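Local coordinates for lipase aflb (Neosartorya fumigata, PDB 6IDY), which probably hydrolyses ester bonds of lipids, as a single-chain, calcium-binding lipase built on the alpha/beta-hydrolase fold, at residues Q64-K69 with V91-A96; P79-M84 with D318-P323; T175-N180 with A228-S233; I257-D262 with T311-T316; V358-G363 with G410-L415. One frame throughout, in Å; residues are numbered along the deposited sequence.

In the fold
The five contacts run from an N-terminal helical region into the central mixed sheet. Contacts 3 and 4 share that sheet, their centres about 12 Å apart, through the neighbouring strands 227-232 and 253-259. Helices 63-73 and 81-90, successive in the chain, carry contacts 1 and 2. Contact 5 lies on the same side of the chain's centre as contact 1 and as contact 2, its centre about 11 Å from the centres of both. Along the chain contacts 1 and 2 interleave, contacts 3 and 4 are nested within the loop that contact 2 closes, and contact 5 follows. Ser233, Asp318 and His361, from contacts 3, 2 and 5, are hydrogen-bonded in the manner of a catalytic triad.

Contact 1 (Q64-K69 with V91-A96); sequences QEAFDK and VGLIPA
Lys69, on helix 63-73, reaches across to the turn that follows helix 81-90 and packs along Val91 and Leu93. The close-packed part is largely apolar. Lys69 CB sits 3.9 Å from Val91 CG2 and 3.8 Å from Leu93 CD1. The lysine and leucine side chains slide past each other in opposite directions, and Lys69 CD lies 3.7 Å from Leu93 CD1. That methyl, Leu93 CD1, also touches the backbone, 3.4 Å from Ala66 O, while Ala66 CB is a looser neighbour at 4.1 Å. Leu409 of helix 405-412 closes this buried side by touching both Ala66 and Leu93. The other side is partly exposed and polar. There the lysine chain, extended as far as CE, bends at its last torsion (chi4 -69°). Lys69 NZ thereby donates to Val91 O at 2.8 Å, almost straight out from the carbonyl (angle at the oxygen 172°). The ammonium group has a second acceptor in Lys58 O, so it ties two backbone carbonyls together. Gly92, with positive phi, ends helix 81-90 in a Schellman motif, and the carbonyl that Lys69 binds, that of Val91, belongs to this C-terminal turn.

Contact 2 (P79-M84 with D318-P323); sequences PDFLKM and DEIVQP
Glu319 points its side chain at Pro79, just before helix 81-90, and at Met84 in the first turn of that helix. Glu319 CB lies 3.1 Å from Pro79 O. From there chi1 of 82° sets CG between the backbone N and the carbonyl carbon, and Glu319 CG packs 3.9 Å from Met84 CB. The chain bends at chi2, and the Glu319 and Met84 side chains cross at about a right angle: Glu319 CD lies 4.0 Å from Met84 CG and OE2 slightly nearer, at 3.7 Å. The other oxygen, OE1, accepts a hydrogen bond from His361 N, and OE2 comes close to Glu362 OE1. Beside this, Ile320 CD1 rests 3.5 Å from Phe81 CB, the two side chains lying alongside and pointing the same way, with Trp275 meeting the Phe81 ring edge-to-face. The backbones are linked through a water that accepts from Phe81 N (3.0 Å) and donates to Glu319 O (3.2 Å). Asp80 caps the helix, its OD1 accepting from Lys83 N. In the opposing loop Asp318 OD1 makes an Asx turn with Ile320 N and the wider Asx motif with Val321 N. Glu319 is buried, with Met84 along its chain, and at least one acid of the row Glu319, Glu362, Glu412 is probably protonated.

Contact 3 (T175-N180 with A228-S233); sequences TTYYFN and AVLSWS
Two first torsions help bring Thr176 and Tyr177 of helix 173-178 up to Leu230 and Trp232 of strand 227-232. With chi1 -64° Thr176 OG1 lies beside the backbone N, which leaves CG2 anti to it, and Trp232 extends its indole away from the strand (chi1 178°). The strand belongs to the central sheet of the alpha/beta-hydrolase fold, and it runs directly into Ser233, whose positive phi (54°) is as expected for the nucleophile elbow of that fold. Thr176 CG2 reaches Trp232 CE3 at 3.9 Å. The same methyl also lies over the centre of the neighbouring Tyr177 ring, 4.0 Å above its plane, and so touches both aromatic side chains. Tyr177 passes at a slant over the strand, with CE1 3.9 Å from Leu230 CD2. All of these residues are buried, and their polar ends are satisfied by other parts of the chain: Thr176 OG1 by Pro172 O, Trp232 NE1 by His361 O, and Tyr177 OH by Val166 O on strand 161-166. Tyr177 OH packs 3.5 Å from Trp232 CB, and although it lies 3.3 Å from Trp232 N, the angle is too poor for a hydrogen bond.

Contact 4 (I257-D262 with T311-T316); sequences IAISPD and TTIYST
The Pro261 ring crosses the Thr312 side chain at about a right angle, its CG 4.1 Å from Thr312 CB, while Pro261 CD lies 3.8 Å from Ile313 O. The aromatic ring of Tyr314 leads away from this pair and meets His345 instead, the two ring planes about 35° apart. Strands 257-259 and 311-314 run parallel, 14° between their directions. Ala258 N donates to Thr311 O (2.8 Å), Ile313 N to Ala258 O, and Ser260 N to Ile313 O. On one face Ile257, Ile259 and Ile313 form an apolar cluster centred on Ile313 CD1, which is 3.7 Å from Ile259 CD1 and 4.0 Å from Ile257 CG2. Ala258 and Thr312 occupy the other face, with Thr312 OG1 bound to Asn343 OD1. Past the last strand bond a water bridges the diverging chains, donating to Ser260 OG (2.8 Å) and accepting from Ser315 N; Ser260 OG is also bound to His361 O. The pair lies inside the parallel part of the central sheet, with strand 227-232 beside 253-259, strand 341-345 beside 310-314, and helix 368-379 packed on the isoleucine face through Ala370, Leu373 and Leu378.

Contact 5 (V358-G363 with G410-L415); sequences VYTHEG and GTEGLL
Glu412 OE2 is gripped by two hydroxyls: Thr360 OG1 donates to it at 2.8 Å, on the syn lone pair, and Tyr366 OH forms the other bond. Thr360 OG1 accepts in turn from Gly363 N, also at 2.8 Å, an ST motif that holds the threonine oxygen in place while its proton goes to Glu412 OE2. Chi1 of 55° puts Thr360 OG1 between the backbone N and the carbonyl carbon, where it meets both partners. The second oxygen, Glu412 OE1, lies only 2.5 Å from Glu362 OE2. The two side chains cross at about a right angle, their carboxylate planes are 65° apart, and Glu362 CG itself packs 3.4 Å from Glu412 OE2. Leu415 packs against the Glu362 carboxyl: Leu415 CD1 touches Glu362 OE2 at 3.4 Å and CD2 lies 3.8 Å from OE1. Farther along, Thr411 CG2 packs against the loop backbone, 3.3 Å from Glu362 O, while Thr411 OG1 bonds to Asp407 O and Asn180 ND2. The contact thus joins helices 405-412 and 414-424 to the loop that carries His361, the histidine hydrogen-bonded to Ser233 and Asp318. Because Glu319 OE2 also lies close to Glu362 OE1, Glu362 stands between two carboxyls; one of the Glu362-Glu412 pair probably holds a proton and donates it, and probably more than one proton is held among the three acids.

Contact 1 (Q64-K69 with V91-A96)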
# COMPACT_ATOMS: atom_id res chain seq x y z
N GLN A 64 20.81 -6.58 -10.03
CA GLN A 64 21.89 -6.24 -9.10
C GLN A 64 22.28 -4.76 -9.23
O GLN A 64 22.51 -4.12 -8.21
CB GLN A 64 23.11 -7.17 -9.29
CG GLN A 64 24.24 -6.98 -8.27
CD GLN A 64 23.82 -7.16 -6.83
OE1 GLN A 64 23.63 -6.19 -6.09
NE2 GLN A 64 23.66 -8.40 -6.41
N GLU A 65 22.30 -4.22 -10.47
CA GLU A 65 22.60 -2.81 -10.70
C GLU A 65 21.54 -1.90 -10.07
O GLU A 65 21.89 -0.86 -9.52
CB GLU A 65 22.74 -2.50 -12.20
CG GLU A 65 24.08 -2.93 -12.77
CD GLU A 65 24.57 -2.12 -13.95
OE1 GLU A 65 23.73 -1.53 -14.67
OE2 GLU A 65 25.80 -2.09 -14.17
N ALA A 66 20.26 -2.31 -10.12
CA ALA A 66 19.15 -1.58 -9.53
C ALA A 66 19.31 -1.52 -8.01
O ALA A 66 19.15 -0.44 -7.44
CB ALA A 66 17.83 -2.25 -9.89
N PHE A 67 19.67 -2.67 -7.37
CA PHE A 67 19.91 -2.74 -5.93
C PHE A 67 21.14 -1.96 -5.52
O PHE A 67 21.12 -1.35 -4.44
CB PHE A 67 19.99 -4.20 -5.44
CG PHE A 67 18.64 -4.84 -5.21
CD1 PHE A 67 17.81 -4.40 -4.19
CD2 PHE A 67 18.22 -5.90 -6.00
CE1 PHE A 67 16.57 -5.00 -3.97
CE2 PHE A 67 16.98 -6.51 -5.77
CZ PHE A 67 16.16 -6.06 -4.76
N ASP A 68 22.19 -1.93 -6.38
CA ASP A 68 23.41 -1.15 -6.13
C ASP A 68 23.06 0.34 -6.06
O ASP A 68 23.58 1.05 -5.19
CB ASP A 68 24.47 -1.41 -7.22
CG ASP A 68 25.15 -2.78 -7.17
OD1 ASP A 68 24.98 -3.49 -6.16
OD2 ASP A 68 25.85 -3.12 -8.13
N LYS A 69 22.14 0.81 -6.93
CA LYS A 69 21.66 2.19 -6.93
C LYS A 69 20.88 2.48 -5.65
O LYS A 69 21.07 3.54 -5.06
CB LYS A 69 20.78 2.47 -8.15
CG LYS A 69 21.54 2.51 -9.46
CD LYS A 69 20.60 2.71 -10.63
CE LYS A 69 21.32 2.67 -11.94
NZ LYS A 69 22.19 3.86 -12.12
N VAL A 91 20.21 9.02 -8.99
CA VAL A 91 20.97 7.79 -9.28
C VAL A 91 20.55 7.17 -10.63
O VAL A 91 21.16 6.18 -11.05
CB VAL A 91 20.93 6.75 -8.12
CG1 VAL A 91 21.45 7.35 -6.82
CG2 VAL A 91 19.54 6.15 -7.94
N GLY A 92 19.53 7.74 -11.27
CA GLY A 92 19.01 7.28 -12.55
C GLY A 92 18.38 5.90 -12.51
O GLY A 92 18.55 5.12 -13.45
N LEU A 93 17.66 5.59 -11.43
CA LEU A 93 17.01 4.29 -11.25
C LEU A 93 15.81 4.08 -12.20
O LEU A 93 15.57 2.95 -12.63
CB LEU A 93 16.58 4.10 -9.78
CG LEU A 93 16.13 2.70 -9.34
CD1 LEU A 93 17.28 1.73 -9.33
CD2 LEU A 93 15.56 2.73 -7.96
N ILE A 94 15.08 5.16 -12.54
CA ILE A 94 13.89 5.04 -13.37
C ILE A 94 14.19 5.33 -14.84
O ILE A 94 14.53 6.47 -15.18
CB ILE A 94 12.67 5.84 -12.84
CG1 ILE A 94 12.59 5.88 -11.28
CG2 ILE A 94 11.35 5.34 -13.46
CD1 ILE A 94 12.55 4.48 -10.47
N PRO A 95 14.07 4.31 -15.73
CA PRO A 95 14.30 4.57 -17.15
C PRO A 95 13.13 5.33 -17.77
O PRO A 95 12.03 5.36 -17.20
CB PRO A 95 14.49 3.17 -17.76
CG PRO A 95 13.95 2.22 -16.78
CD PRO A 95 13.65 2.92 -15.48
N ALA A 96 13.38 5.94 -18.95
CA ALA A 96 12.45 6.76 -19.72
C ALA A 96 11.10 6.10 -19.99
O ALA A 96 10.08 6.76 -19.83
CB ALA A 96 13.10 7.22 -21.01

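Contact 2 (P79-M84 with D318-P323)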
# COMPACT_ATOMS: atom_id res chain seq x y z
N PRO A 79 17.15 6.86 4.29
CA PRO A 79 16.65 8.23 4.06
C PRO A 79 15.19 8.38 4.51
O PRO A 79 14.58 7.41 4.96
CB PRO A 79 16.76 8.36 2.54
CG PRO A 79 16.47 6.96 2.03
CD PRO A 79 17.16 6.07 3.03
N ASP A 80 14.63 9.59 4.38
CA ASP A 80 13.21 9.79 4.65
C ASP A 80 12.51 9.79 3.28
O ASP A 80 13.18 9.56 2.27
CB ASP A 80 12.95 11.07 5.47
CG ASP A 80 13.38 12.40 4.87
OD1 ASP A 80 13.87 12.41 3.71
OD2 ASP A 80 13.21 13.44 5.54
N PHE A 81 11.18 10.03 3.23
CA PHE A 81 10.41 10.02 1.99
C PHE A 81 10.95 10.99 0.94
O PHE A 81 11.16 10.58 -0.21
CB PHE A 81 8.91 10.27 2.25
CG PHE A 81 8.08 10.54 1.01
CD1 PHE A 81 7.86 9.53 0.07
CD2 PHE A 81 7.50 11.78 0.79
CE1 PHE A 81 7.08 9.77 -1.06
CE2 PHE A 81 6.72 12.01 -0.34
CZ PHE A 81 6.52 11.01 -1.26
N LEU A 82 11.17 12.27 1.32
CA LEU A 82 11.65 13.31 0.41
C LEU A 82 13.05 13.01 -0.15
O LEU A 82 13.26 13.17 -1.36
CB LEU A 82 11.58 14.72 1.05
CG LEU A 82 10.19 15.25 1.45
CD1 LEU A 82 10.30 16.58 2.19
CD2 LEU A 82 9.28 15.42 0.23
N LYS A 83 13.99 12.53 0.70
CA LYS A 83 15.34 12.18 0.25
C LYS A 83 15.30 11.00 -0.70
O LYS A 83 15.91 11.06 -1.76
CB LYS A 83 16.31 11.92 1.42
CG LYS A 83 17.75 11.70 0.95
CD LYS A 83 18.72 11.48 2.09
CE LYS A 83 20.10 11.15 1.57
NZ LYS A 83 21.07 10.89 2.67
N MET A 84 14.55 9.94 -0.34
CA MET A 84 14.38 8.75 -1.18
C MET A 84 13.86 9.14 -2.57
O MET A 84 14.47 8.77 -3.57
CB MET A 84 13.45 7.73 -0.50
CG MET A 84 13.41 6.38 -1.20
SD MET A 84 14.94 5.45 -1.05
CE MET A 84 14.81 4.36 -2.44
N ASP A 318 12.70 0.33 5.86
CA ASP A 318 11.51 1.11 5.54
C ASP A 318 11.85 2.60 5.81
O ASP A 318 12.15 2.96 6.94
CB ASP A 318 10.33 0.66 6.43
CG ASP A 318 8.98 1.16 5.98
OD1 ASP A 318 8.85 2.38 5.72
OD2 ASP A 318 8.04 0.35 5.90
N GLU A 319 11.83 3.43 4.76
CA GLU A 319 12.18 4.86 4.83
C GLU A 319 10.99 5.76 5.20
O GLU A 319 11.15 6.97 5.33
CB GLU A 319 12.84 5.30 3.50
CG GLU A 319 11.87 5.63 2.36
CD GLU A 319 11.20 4.50 1.60
OE1 GLU A 319 11.28 3.32 2.04
OE2 GLU A 319 10.58 4.80 0.56
N ILE A 320 9.79 5.17 5.33
CA ILE A 320 8.54 5.89 5.61
C ILE A 320 8.08 5.66 7.04
O ILE A 320 7.68 6.60 7.73
CB ILE A 320 7.42 5.44 4.61
CG1 ILE A 320 7.86 5.55 3.11
CG2 ILE A 320 6.10 6.16 4.88
CD1 ILE A 320 8.17 6.87 2.56
N VAL A 321 8.06 4.39 7.45
CA VAL A 321 7.56 3.94 8.75
C VAL A 321 8.68 3.48 9.63
O VAL A 321 9.51 2.66 9.22
CB VAL A 321 6.47 2.84 8.57
CG1 VAL A 321 5.88 2.41 9.92
CG2 VAL A 321 5.36 3.28 7.61
N GLN A 322 8.72 3.99 10.87
CA GLN A 322 9.66 3.57 11.89
C GLN A 322 8.99 3.65 13.26
O GLN A 322 8.22 4.57 13.51
CB GLN A 322 10.98 4.35 11.87
CG GLN A 322 12.09 3.80 10.94
CD GLN A 322 12.27 2.29 10.79
OE1 GLN A 322 12.51 1.53 11.75
NE2 GLN A 322 12.21 1.83 9.54
N PRO A 323 9.27 2.69 14.17
CA PRO A 323 10.14 1.52 14.00
C PRO A 323 9.49 0.40 13.17
O PRO A 323 8.28 0.18 13.25
CB PRO A 323 10.44 1.10 15.44
CG PRO A 323 9.18 1.44 16.17
CD PRO A 323 8.68 2.73 15.52
O HOH W 1 9.61 9.74 5.81

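Contact 3 (T175-N180 with A228-S233)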
# COMPACT_ATOMS: atom_id res chain seq x y z
N THR A 175 -1.68 1.60 -10.65
CA THR A 175 -0.26 1.75 -10.97
C THR A 175 0.60 0.99 -9.96
O THR A 175 1.52 0.29 -10.40
CB THR A 175 0.14 3.23 -11.13
OG1 THR A 175 -0.61 3.77 -12.22
CG2 THR A 175 1.61 3.39 -11.45
N THR A 176 0.30 1.10 -8.65
CA THR A 176 1.02 0.42 -7.57
C THR A 176 1.20 -1.08 -7.83
O THR A 176 2.33 -1.58 -7.80
CB THR A 176 0.30 0.63 -6.23
OG1 THR A 176 0.33 2.02 -5.93
CG2 THR A 176 0.90 -0.19 -5.06
N TYR A 177 0.09 -1.77 -8.09
CA TYR A 177 0.09 -3.21 -8.25
C TYR A 177 0.43 -3.71 -9.64
O TYR A 177 0.75 -4.88 -9.79
CB TYR A 177 -1.25 -3.77 -7.76
CG TYR A 177 -1.34 -3.66 -6.25
CD1 TYR A 177 -0.51 -4.41 -5.43
CD2 TYR A 177 -2.22 -2.76 -5.65
CE1 TYR A 177 -0.57 -4.29 -4.04
CE2 TYR A 177 -2.30 -2.64 -4.26
CZ TYR A 177 -1.48 -3.42 -3.46
OH TYR A 177 -1.57 -3.36 -2.10
N TYR A 178 0.46 -2.81 -10.64
CA TYR A 178 0.84 -3.14 -12.01
C TYR A 178 2.26 -3.76 -12.02
O TYR A 178 2.51 -4.73 -12.73
CB TYR A 178 0.79 -1.87 -12.89
CG TYR A 178 1.23 -2.05 -14.32
CD1 TYR A 178 0.32 -2.40 -15.31
CD2 TYR A 178 2.55 -1.83 -14.70
CE1 TYR A 178 0.71 -2.56 -16.64
CE2 TYR A 178 2.96 -1.98 -16.03
CZ TYR A 178 2.04 -2.36 -16.99
OH TYR A 178 2.44 -2.50 -18.30
N PHE A 179 3.16 -3.21 -11.18
CA PHE A 179 4.56 -3.63 -11.06
C PHE A 179 4.84 -4.68 -9.98
O PHE A 179 6.01 -4.94 -9.67
CB PHE A 179 5.45 -2.39 -10.86
CG PHE A 179 5.46 -1.42 -12.01
CD1 PHE A 179 6.11 -1.73 -13.20
CD2 PHE A 179 4.86 -0.17 -11.89
CE1 PHE A 179 6.14 -0.82 -14.26
CE2 PHE A 179 4.91 0.75 -12.95
CZ PHE A 179 5.55 0.42 -14.12
N ASN A 180 3.79 -5.29 -9.39
CA ASN A 180 4.03 -6.30 -8.37
C ASN A 180 2.85 -7.26 -8.18
O ASN A 180 2.60 -8.08 -9.06
CB ASN A 180 4.50 -5.69 -7.03
CG ASN A 180 3.78 -4.44 -6.63
OD1 ASN A 180 2.68 -4.49 -6.09
ND2 ASN A 180 4.38 -3.29 -6.89
N ALA A 228 -9.68 -12.79 0.04
CA ALA A 228 -8.44 -12.44 0.68
C ALA A 228 -8.20 -10.98 0.37
O ALA A 228 -8.71 -10.46 -0.63
CB ALA A 228 -7.31 -13.29 0.14
N VAL A 229 -7.49 -10.29 1.26
CA VAL A 229 -7.13 -8.89 1.08
C VAL A 229 -5.61 -8.81 1.14
O VAL A 229 -5.00 -9.37 2.06
CB VAL A 229 -7.77 -7.97 2.17
CG1 VAL A 229 -7.26 -6.54 2.04
CG2 VAL A 229 -9.30 -8.01 2.12
N LEU A 230 -4.99 -8.13 0.17
CA LEU A 230 -3.56 -7.87 0.20
C LEU A 230 -3.44 -6.35 0.19
O LEU A 230 -3.95 -5.69 -0.71
CB LEU A 230 -2.79 -8.51 -0.96
CG LEU A 230 -1.26 -8.51 -0.81
CD1 LEU A 230 -0.66 -9.75 -1.43
CD2 LEU A 230 -0.63 -7.26 -1.44
N SER A 231 -2.81 -5.80 1.23
CA SER A 231 -2.67 -4.37 1.37
C SER A 231 -1.21 -3.92 1.39
O SER A 231 -0.32 -4.72 1.65
CB SER A 231 -3.40 -3.89 2.62
OG SER A 231 -2.66 -4.16 3.80
N TRP A 232 -0.99 -2.63 1.09
CA TRP A 232 0.32 -2.00 1.15
C TRP A 232 0.20 -0.72 1.96
O TRP A 232 -0.77 0.01 1.80
CB TRP A 232 0.89 -1.69 -0.26
CG TRP A 232 2.22 -0.97 -0.21
CD1 TRP A 232 3.36 -1.40 0.42
CD2 TRP A 232 2.53 0.31 -0.77
NE1 TRP A 232 4.35 -0.46 0.28
CE2 TRP A 232 3.87 0.60 -0.44
CE3 TRP A 232 1.81 1.24 -1.55
CZ2 TRP A 232 4.51 1.78 -0.86
CZ3 TRP A 232 2.43 2.41 -1.95
CH2 TRP A 232 3.77 2.66 -1.62
N SER A 233 1.19 -0.46 2.84
CA SER A 233 1.31 0.77 3.62
C SER A 233 0.02 1.07 4.41
O SER A 233 -0.46 0.18 5.13
CB SER A 233 1.68 1.92 2.68
OG SER A 233 1.96 3.14 3.34

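Contact 4 (I257-D262 with T311-T316)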
# COMPACT_ATOMS: atom_id res chain seq x y z
N ILE A 257 -3.20 -10.13 4.01
CA ILE A 257 -1.75 -10.06 3.79
C ILE A 257 -1.38 -8.58 3.78
O ILE A 257 -1.83 -7.83 2.92
CB ILE A 257 -1.31 -10.83 2.50
CG1 ILE A 257 -1.73 -12.32 2.59
CG2 ILE A 257 0.22 -10.70 2.27
CD1 ILE A 257 -2.11 -12.96 1.23
N ALA A 258 -0.63 -8.15 4.78
CA ALA A 258 -0.28 -6.74 4.94
C ALA A 258 1.19 -6.46 4.68
O ALA A 258 2.06 -6.85 5.46
CB ALA A 258 -0.71 -6.26 6.32
N ILE A 259 1.46 -5.77 3.55
CA ILE A 259 2.81 -5.38 3.12
C ILE A 259 3.12 -4.01 3.71
O ILE A 259 2.35 -3.07 3.51
CB ILE A 259 2.93 -5.39 1.57
CG1 ILE A 259 2.34 -6.69 0.93
CG2 ILE A 259 4.37 -5.12 1.11
CD1 ILE A 259 2.98 -8.09 1.35
N SER A 260 4.24 -3.92 4.47
CA SER A 260 4.73 -2.70 5.15
C SER A 260 3.59 -1.99 5.89
O SER A 260 3.38 -0.79 5.67
CB SER A 260 5.39 -1.75 4.15
OG SER A 260 6.50 -2.38 3.51
N PRO A 261 2.78 -2.69 6.74
CA PRO A 261 1.67 -2.01 7.39
C PRO A 261 2.09 -1.16 8.57
O PRO A 261 2.96 -1.55 9.34
CB PRO A 261 0.76 -3.16 7.82
CG PRO A 261 1.72 -4.28 8.10
CD PRO A 261 2.86 -4.11 7.16
N ASP A 262 1.46 0.00 8.73
CA ASP A 262 1.76 0.90 9.84
C ASP A 262 0.60 0.89 10.83
O ASP A 262 -0.05 1.91 11.04
CB ASP A 262 2.14 2.30 9.33
CG ASP A 262 1.08 3.04 8.55
OD1 ASP A 262 0.35 2.38 7.76
OD2 ASP A 262 0.97 4.27 8.72
N THR A 311 -1.12 -11.93 7.91
CA THR A 311 0.28 -12.14 7.57
C THR A 311 0.91 -10.75 7.34
O THR A 311 0.64 -10.13 6.31
CB THR A 311 0.38 -13.04 6.31
OG1 THR A 311 -0.40 -14.22 6.51
CG2 THR A 311 1.82 -13.40 5.94
N THR A 312 1.69 -10.25 8.31
CA THR A 312 2.34 -8.93 8.19
C THR A 312 3.75 -9.14 7.69
O THR A 312 4.40 -10.09 8.11
CB THR A 312 2.26 -8.10 9.49
OG1 THR A 312 3.21 -8.58 10.44
CG2 THR A 312 0.85 -8.05 10.10
N ILE A 313 4.20 -8.31 6.73
CA ILE A 313 5.54 -8.44 6.13
C ILE A 313 6.15 -7.06 6.07
O ILE A 313 5.57 -6.14 5.49
CB ILE A 313 5.53 -9.18 4.75
CG1 ILE A 313 4.62 -10.45 4.77
CG2 ILE A 313 6.97 -9.54 4.34
CD1 ILE A 313 4.06 -10.90 3.46
N TYR A 314 7.32 -6.89 6.70
CA TYR A 314 7.95 -5.58 6.83
C TYR A 314 9.46 -5.63 6.90
O TYR A 314 10.02 -6.68 7.22
CB TYR A 314 7.37 -4.85 8.07
CG TYR A 314 7.51 -5.63 9.36
CD1 TYR A 314 6.65 -6.70 9.65
CD2 TYR A 314 8.47 -5.28 10.30
CE1 TYR A 314 6.77 -7.40 10.85
CE2 TYR A 314 8.59 -5.98 11.50
CZ TYR A 314 7.74 -7.04 11.77
OH TYR A 314 7.88 -7.74 12.94
N SER A 315 10.10 -4.47 6.67
CA SER A 315 11.55 -4.34 6.59
C SER A 315 12.13 -3.24 7.48
O SER A 315 11.54 -2.17 7.59
CB SER A 315 11.94 -4.08 5.14
OG SER A 315 13.32 -3.84 4.94
N THR A 316 13.34 -3.48 8.01
CA THR A 316 14.13 -2.52 8.80
C THR A 316 14.42 -1.27 7.94
O THR A 316 14.42 -0.15 8.45
CB THR A 316 15.45 -3.18 9.25
OG1 THR A 316 15.15 -4.16 10.24
CG2 THR A 316 16.47 -2.18 9.84
O HOH W 2 8.32 -2.36 5.69

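Contact 5 (V358-G363 with G410-L415)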
# COMPACT_ATOMS: atom_id res chain seq x y z
N VAL A 358 18.36 -4.64 1.55
CA VAL A 358 17.78 -3.30 1.55
C VAL A 358 16.46 -3.27 0.76
O VAL A 358 16.46 -3.06 -0.45
CB VAL A 358 18.80 -2.20 1.11
CG1 VAL A 358 18.19 -0.80 1.17
CG2 VAL A 358 20.07 -2.26 1.96
N TYR A 359 15.35 -3.50 1.47
CA TYR A 359 14.01 -3.45 0.91
C TYR A 359 13.28 -2.31 1.55
O TYR A 359 13.03 -2.31 2.75
CB TYR A 359 13.25 -4.78 1.05
CG TYR A 359 13.84 -5.85 0.16
CD1 TYR A 359 14.91 -6.63 0.59
CD2 TYR A 359 13.38 -6.03 -1.15
CE1 TYR A 359 15.49 -7.58 -0.25
CE2 TYR A 359 13.94 -6.99 -1.99
CZ TYR A 359 14.99 -7.77 -1.52
OH TYR A 359 15.57 -8.71 -2.33
N THR A 360 12.96 -1.31 0.73
CA THR A 360 12.28 -0.09 1.15
C THR A 360 10.81 -0.38 1.51
O THR A 360 10.36 -1.53 1.42
CB THR A 360 12.36 0.92 -0.00
OG1 THR A 360 11.82 0.29 -1.16
CG2 THR A 360 13.79 1.38 -0.29
N HIS A 361 10.07 0.66 1.93
CA HIS A 361 8.65 0.59 2.26
C HIS A 361 7.90 -0.01 1.06
O HIS A 361 7.14 -0.96 1.22
CB HIS A 361 8.16 2.01 2.57
CG HIS A 361 6.73 2.10 2.99
ND1 HIS A 361 6.30 1.62 4.21
CD2 HIS A 361 5.69 2.69 2.36
CE1 HIS A 361 5.01 1.90 4.27
NE2 HIS A 361 4.60 2.56 3.19
N GLU A 362 8.18 0.53 -0.15
CA GLU A 362 7.64 0.08 -1.44
C GLU A 362 8.31 -1.22 -1.89
O GLU A 362 7.64 -2.07 -2.48
CB GLU A 362 7.74 1.18 -2.53
CG GLU A 362 9.14 1.69 -2.90
CD GLU A 362 9.85 2.62 -1.92
OE1 GLU A 362 9.24 2.99 -0.89
OE2 GLU A 362 11.02 2.97 -2.18
N GLY A 363 9.60 -1.38 -1.57
CA GLY A 363 10.41 -2.55 -1.91
C GLY A 363 9.91 -3.89 -1.42
O GLY A 363 10.19 -4.91 -2.05
N GLY A 410 9.73 0.06 -11.57
CA GLY A 410 8.39 0.62 -11.58
C GLY A 410 7.81 0.83 -10.20
O GLY A 410 7.20 1.86 -9.93
N THR A 411 8.02 -0.16 -9.29
CA THR A 411 7.58 -0.09 -7.89
C THR A 411 8.27 1.09 -7.18
O THR A 411 7.64 1.81 -6.42
CB THR A 411 7.80 -1.43 -7.18
OG1 THR A 411 7.05 -2.44 -7.87
CG2 THR A 411 7.40 -1.40 -5.70
N GLU A 412 9.57 1.28 -7.44
CA GLU A 412 10.34 2.38 -6.88
C GLU A 412 9.86 3.73 -7.42
O GLU A 412 9.78 4.70 -6.65
CB GLU A 412 11.86 2.18 -7.15
CG GLU A 412 12.50 1.17 -6.20
CD GLU A 412 12.27 1.42 -4.72
OE1 GLU A 412 12.21 2.60 -4.32
OE2 GLU A 412 12.16 0.43 -3.95
N GLY A 413 9.50 3.76 -8.70
CA GLY A 413 8.98 4.94 -9.39
C GLY A 413 7.67 5.48 -8.83
O GLY A 413 7.32 6.62 -9.11
N LEU A 414 6.95 4.67 -8.01
CA LEU A 414 5.68 5.04 -7.35
C LEU A 414 5.82 6.25 -6.42
O LEU A 414 4.85 6.97 -6.21
CB LEU A 414 5.11 3.87 -6.55
CG LEU A 414 4.72 2.61 -7.31
CD1 LEU A 414 4.33 1.51 -6.32
CD2 LEU A 414 3.62 2.89 -8.33
N LEU A 415 7.03 6.44 -5.85
CA LEU A 415 7.34 7.55 -4.95
C LEU A 415 7.16 8.88 -5.65
O LEU A 415 6.81 9.87 -4.99
CB LEU A 415 8.77 7.42 -4.41
CG LEU A 415 9.03 6.25 -3.46
CD1 LEU A 415 10.50 6.13 -3.18
CD2 LEU A 415 8.25 6.39 -2.17